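Penicillin-binding protein PbpB (Mycobacterium tuberculosis, PDB 6KGU) synthesises cross-linked peptidoglycan from lipid intermediates during cell wall biogenesis and is inactivated by beta-lactam antibiotics such as aztreonam. Local coordinates at residues Arg432-Ser435 against Ala436-Gln440; Gln208-Gln211 against Ala212-Leu215. One frame throughout, in Å; residues are numbered along the deposited sequence.

Interaction 1: Arg432-Ser435 against Ala436-Gln440; sequences RVVS and AQTAQ
Val434 lays its isopropyl group over the methyl of Thr438, the two side chains crossing at about a right angle with Val434 CB 3.7 Å from Thr438 CG2. Val434 CG2 lies 4.1 Å from Ala439 CB. Beside this apolar patch Ser435 is the N-cap of helix 436-445. With chi1 at 72°, Ser435 OG lies between its own backbone N and carbonyl carbon and is turned to the first turn of the helix, where it accepts a nearly straight bond from Thr438 N (3.0 Å). Ser435 O takes the Ala439 N-H at 2.9 Å, the first i to i+4 bond of the helix. Thr438 OG1, beside its own backbone N, is hydrogen-bonded to Glu281 OE1, which also receives Ser435 N, so one acidic group on helix 272-281 holds both the cap residue and the first turn. Upstream, Arg432 bends at chi2 and chi3 and runs forward alongside the loop, so that NH1 donates to Val434 O at 3.0 Å with the acceptor in the guanidinium plane. A hydroxyl cap and a shared carboxylate thus fix the helix start; the negative charge of Glu281 near the helix N-terminus would probably interact favourably with its dipole.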
ATOM      1  N   ARG A 432      12.180   7.687 -12.650  1.00 34.43           N
ATOM      2  CA  ARG A 432      12.569   6.493 -13.392  1.00 34.88           C
ATOM      3  C   ARG A 432      13.340   5.554 -12.466  1.00 38.58           C
ATOM      4  O   ARG A 432      14.427   5.899 -11.993  1.00 38.15           O
ATOM      5  CB  ARG A 432      13.409   6.909 -14.602  1.00 37.62           C
ATOM      6  CG  ARG A 432      14.183   5.787 -15.327  1.00 42.52           C
ATOM      7  CD  ARG A 432      13.275   4.852 -16.109  1.00 34.23           C
ATOM      8  NE  ARG A 432      12.448   5.538 -17.098  1.00 31.75           N
ATOM      9  CZ  ARG A 432      11.456   4.949 -17.754  1.00 31.99           C
ATOM     10  NH1 ARG A 432      11.169   3.663 -17.520  1.00 32.23           N
ATOM     11  NH2 ARG A 432      10.728   5.636 -18.621  1.00 33.60           N
ATOM     12  N   VAL A 433      12.772   4.382 -12.183  1.00 33.36           N
ATOM     13  CA  VAL A 433      13.400   3.376 -11.324  1.00 33.35           C
ATOM     14  C   VAL A 433      14.090   2.292 -12.146  1.00 31.78           C
ATOM     15  O   VAL A 433      15.236   1.935 -11.886  1.00 28.68           O
ATOM     16  CB  VAL A 433      12.353   2.750 -10.372  1.00 30.24           C
ATOM     17  CG1 VAL A 433      13.012   1.688  -9.493  1.00 29.25           C
ATOM     18  CG2 VAL A 433      11.640   3.822  -9.535  1.00 30.71           C
ATOM     19  N   VAL A 434      13.376   1.723 -13.111  1.00 30.97           N
ATOM     20  CA  VAL A 434      13.917   0.748 -14.048  1.00 33.66           C
ATOM     21  C   VAL A 434      13.316   1.060 -15.409  1.00 33.19           C
ATOM     22  O   VAL A 434      12.367   1.837 -15.521  1.00 30.58           O
ATOM     23  CB  VAL A 434      13.596  -0.709 -13.645  1.00 29.94           C
ATOM     24  CG1 VAL A 434      14.231  -1.060 -12.316  1.00 30.09           C
ATOM     25  CG2 VAL A 434      12.073  -0.919 -13.632  1.00 26.00           C
ATOM     26  N   SER A 435      13.861   0.428 -16.453  1.00 32.23           N
ATOM     27  CA  SER A 435      13.335   0.671 -17.789  1.00 26.64           C
ATOM     28  C   SER A 435      11.941   0.062 -17.938  1.00 31.93           C
ATOM     29  O   SER A 435      11.507  -0.781 -17.140  1.00 29.64           O
ATOM     30  CB  SER A 435      14.266   0.092 -18.864  1.00 33.79           C
ATOM     31  OG  SER A 435      14.218  -1.332 -18.895  1.00 31.20           O
ATOM     32  N   ALA A 436      11.232   0.503 -18.987  1.00 30.86           N
ATOM     33  CA  ALA A 436       9.937  -0.104 -19.295  1.00 28.96           C
ATOM     34  C   ALA A 436      10.085  -1.598 -19.525  1.00 34.67           C
ATOM     35  O   ALA A 436       9.263  -2.397 -19.054  1.00 32.39           O
ATOM     36  CB  ALA A 436       9.310   0.566 -20.515  1.00 30.70           C
ATOM     37  N   GLN A 437      11.160  -2.003 -20.215  1.00 34.82           N
ATOM     38  CA  GLN A 437      11.392  -3.403 -20.533  1.00 31.72           C
ATOM     39  C   GLN A 437      11.607  -4.229 -19.268  1.00 29.61           C
ATOM     40  O   GLN A 437      11.120  -5.358 -19.168  1.00 30.45           O
ATOM     41  CB  GLN A 437      12.582  -3.522 -21.497  1.00 32.89           C
ATOM     42  CG  GLN A 437      13.117  -4.941 -21.624  1.00 36.93           C
ATOM     43  CD  GLN A 437      12.162  -5.853 -22.398  1.00 49.89           C
ATOM     44  OE1 GLN A 437      12.230  -7.070 -22.272  1.00 58.48           O
ATOM     45  NE2 GLN A 437      11.254  -5.269 -23.147  1.00 50.76           N
ATOM     46  N   THR A 438      12.375  -3.680 -18.324  1.00 33.08           N
ATOM     47  CA  THR A 438      12.558  -4.347 -17.039  1.00 30.71           C
ATOM     48  C   THR A 438      11.233  -4.463 -16.296  1.00 27.82           C
ATOM     49  O   THR A 438      10.858  -5.552 -15.834  1.00 29.42           O
ATOM     50  CB  THR A 438      13.578  -3.585 -16.192  1.00 30.62           C
ATOM     51  OG1 THR A 438      14.869  -3.673 -16.791  1.00 27.58           O
ATOM     52  CG2 THR A 438      13.660  -4.181 -14.777  1.00 26.25           C
ATOM     53  N   ALA A 439      10.510  -3.353 -16.172  1.00 27.97           N
ATOM     54  CA  ALA A 439       9.221  -3.360 -15.489  1.00 29.85           C
ATOM     55  C   ALA A 439       8.279  -4.413 -16.065  1.00 33.86           C
ATOM     56  O   ALA A 439       7.624  -5.144 -15.317  1.00 28.66           O
ATOM     57  CB  ALA A 439       8.587  -1.975 -15.575  1.00 27.01           C
ATOM     58  N   GLN A 440       8.189  -4.499 -17.395  1.00 30.23           N
ATOM     59  CA  GLN A 440       7.313  -5.490 -18.017  1.00 33.87           C
ATOM     60  C   GLN A 440       7.761  -6.907 -17.688  1.00 35.42           C
ATOM     61  O   GLN A 440       6.930  -7.794 -17.461  1.00 29.61           O
ATOM     62  CB  GLN A 440       7.273  -5.271 -19.535  1.00 31.83           C
ATOM     63  CG  GLN A 440       6.481  -4.018 -19.929  1.00 37.15           C
ATOM     64  CD  GLN A 440       6.946  -3.410 -21.235  1.00 42.54           C
ATOM     65  OE1 GLN A 440       7.601  -4.068 -22.034  1.00 44.90           O
ATOM     66  NE2 GLN A 440       6.613  -2.147 -21.453  1.00 35.35           N
TER

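Interaction 2: Gln208-Gln211 against Ala212-Leu215; sequences QVQQ and AKNL
The last two turns of helix 199-216, which packs against strand 220-227 and helix 531-544, carry this contact between side chains one turn apart. Asn214 meets two glutamines of the preceding turn. Its OD1 accepts from Gln210 NE2 at 3.0 Å; the donor sits above the Asn214 carbonyl plane, and the bond is bent, with an N-H...O angle of 138°. Gln210 can make this reach because its CG is anti to the backbone N (chi1 -175°) and the chain then bends at chi2, carrying the amide toward the next turn, to Asn214. The other end of the same amide, OE1, is taken by Asn240 N, so the group bridges the helix to the loop after strand 233-238. Asn214 ND2, the other end of its amide, makes a weak and doubtful bond at 3.2 Å to Gln211 OE1 in one of the two conformers of Gln211. Along the backbone, Asn214 N bonds to Gln210 O at 3.0 Å. On the buried side Val209 lies on Val221 and Ala223, and Ala212 on Leu533. Gln210 therefore acts as both acceptor and donor, and the bond from Asn240 N fixes which end of its amide presents an N-H to Asn214.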
ATOM      1  N   GLN A 208     -14.466  -4.840   2.724  1.00 26.30           N
ATOM      2  CA  GLN A 208     -13.674  -6.060   2.601  1.00 28.19           C
ATOM      3  C   GLN A 208     -12.546  -6.087   3.625  1.00 30.19           C
ATOM      4  O   GLN A 208     -12.210  -7.158   4.146  1.00 29.58           O
ATOM      5  CB  GLN A 208     -13.142  -6.193   1.171  1.00 28.01           C
ATOM      6  CG  GLN A 208     -14.251  -6.594   0.154  1.00 34.67           C
ATOM      7  CD  GLN A 208     -14.645  -8.068   0.281  1.00 33.56           C
ATOM      8  OE1 GLN A 208     -13.822  -8.913   0.639  1.00 39.82           O
ATOM      9  NE2 GLN A 208     -15.897  -8.373  -0.012  1.00 38.09           N
ATOM     10  N   VAL A 209     -11.983  -4.921   3.968  1.00 25.12           N
ATOM     11  CA  VAL A 209     -10.924  -4.910   4.976  1.00 27.48           C
ATOM     12  C   VAL A 209     -11.488  -5.299   6.341  1.00 26.69           C
ATOM     13  O   VAL A 209     -10.834  -6.013   7.121  1.00 25.10           O
ATOM     14  CB  VAL A 209     -10.236  -3.531   4.995  1.00 25.76           C
ATOM     15  CG1 VAL A 209      -9.601  -3.249   6.346  1.00 28.65           C
ATOM     16  CG2 VAL A 209      -9.183  -3.462   3.865  1.00 25.88           C
ATOM     17  N   GLN A 210     -12.702  -4.822   6.655  1.00 28.18           N
ATOM     18  CA  GLN A 210     -13.332  -5.159   7.931  1.00 30.39           C
ATOM     19  C   GLN A 210     -13.579  -6.660   8.022  1.00 28.98           C
ATOM     20  O   GLN A 210     -13.255  -7.297   9.028  1.00 31.38           O
ATOM     21  CB  GLN A 210     -14.650  -4.390   8.107  1.00 31.72           C
ATOM     22  CG  GLN A 210     -15.310  -4.622   9.494  1.00 33.58           C
ATOM     23  CD  GLN A 210     -14.374  -4.222  10.646  1.00 35.98           C
ATOM     24  OE1 GLN A 210     -14.064  -3.046  10.817  1.00 33.43           O
ATOM     25  NE2 GLN A 210     -13.910  -5.205  11.418  1.00 35.45           N
ATOM     26  N   GLN A 211     -14.120  -7.260   6.976  0.57 28.04           N
ATOM     27  CA  GLN A 211     -14.367  -8.684   7.123  0.57 31.19           C
ATOM     28  C   GLN A 211     -13.098  -9.530   6.937  0.57 30.83           C
ATOM     29  O   GLN A 211     -13.065 -10.663   7.421  0.57 29.78           O
ATOM     30  CB  GLN A 211     -15.492  -9.101   6.182  0.57 32.23           C
ATOM     31  CG  GLN A 211     -16.667  -8.092   6.184  0.57 30.01           C
ATOM     32  CD  GLN A 211     -17.321  -7.849   7.552  0.57 33.29           C
ATOM     33  OE1 GLN A 211     -17.524  -8.768   8.343  0.57 32.47           O
ATOM     34  NE2 GLN A 211     -17.664  -6.597   7.818  0.57 30.10           N
ATOM     35  N   ALA A 212     -12.040  -9.007   6.299  1.00 25.55           N
ATOM     36  CA  ALA A 212     -10.746  -9.692   6.371  1.00 31.69           C
ATOM     37  C   ALA A 212     -10.222  -9.712   7.802  1.00 25.54           C
ATOM     38  O   ALA A 212      -9.670 -10.720   8.265  1.00 27.63           O
ATOM     39  CB  ALA A 212      -9.729  -9.020   5.449  1.00 27.57           C
ATOM     40  N   LYS A 213     -10.411  -8.612   8.526  1.00 28.15           N
ATOM     41  CA  LYS A 213      -9.970  -8.566   9.914  1.00 26.82           C
ATOM     42  C   LYS A 213     -10.761  -9.555  10.762  1.00 31.16           C
ATOM     43  O   LYS A 213     -10.173 -10.336  11.526  1.00 29.14           O
ATOM     44  CB  LYS A 213     -10.092  -7.143  10.453  1.00 28.78           C
ATOM     45  CG  LYS A 213      -9.429  -6.913  11.822  1.00 29.69           C
ATOM     46  CD  LYS A 213     -10.383  -7.188  12.975  1.00 32.12           C
ATOM     47  CE  LYS A 213      -9.807  -6.728  14.308  1.00 31.56           C
ATOM     48  NZ  LYS A 213     -10.678  -7.142  15.405  1.00 35.33           N
ATOM     49  N   ASN A 214     -12.099  -9.545  10.629  1.00 28.90           N
ATOM     50  CA  ASN A 214     -12.945 -10.477  11.381  1.00 33.39           C
ATOM     51  C   ASN A 214     -12.644 -11.934  11.031  1.00 31.58           C
ATOM     52  O   ASN A 214     -12.590 -12.788  11.919  1.00 36.27           O
ATOM     53  CB  ASN A 214     -14.427 -10.184  11.125  1.00 25.48           C
ATOM     54  CG  ASN A 214     -14.832  -8.785  11.544  1.00 33.84           C
ATOM     55  OD1 ASN A 214     -14.093  -8.096  12.241  1.00 34.53           O
ATOM     56  ND2 ASN A 214     -16.028  -8.359  11.126  1.00 31.64           N
ATOM     57  N   LEU A 215     -12.451 -12.241   9.745  1.00 32.50           N
ATOM     58  CA  LEU A 215     -12.264 -13.638   9.347  1.00 30.25           C
ATOM     59  C   LEU A 215     -10.890 -14.164   9.733  1.00 40.20           C
ATOM     60  O   LEU A 215     -10.763 -15.316  10.171  1.00 34.56           O
ATOM     61  CB  LEU A 215     -12.463 -13.793   7.842  1.00 32.55           C
ATOM     62  CG  LEU A 215     -13.906 -13.735   7.339  1.00 34.50           C
ATOM     63  CD1 LEU A 215     -13.942 -13.834   5.826  1.00 38.41           C
ATOM     64  CD2 LEU A 215     -14.718 -14.854   7.944  1.00 35.27           C
TER

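How the interactions relate
Interaction 2 comes first along the chain, in helix 199-216; interaction 1 follows more than 200 residues later, where the loop after strand 431-432 leads into helix 436-445. Their centres are 35 Å apart and their nearest atoms about 26 Å, on opposite sides of the chain's centre, so neither touches the other. The helix of interaction 2 packs on strand 220-227 of the antiparallel sheet of the transpeptidase domain, while interaction 1 belongs to the helical part, beside helices 272-281 and 338-347. Helix 272-281 offers an indirect tie to the active site: it begins close after Ser269, the acyl-ester serine by similarity, and its last residue, Glu281, meets interaction 1.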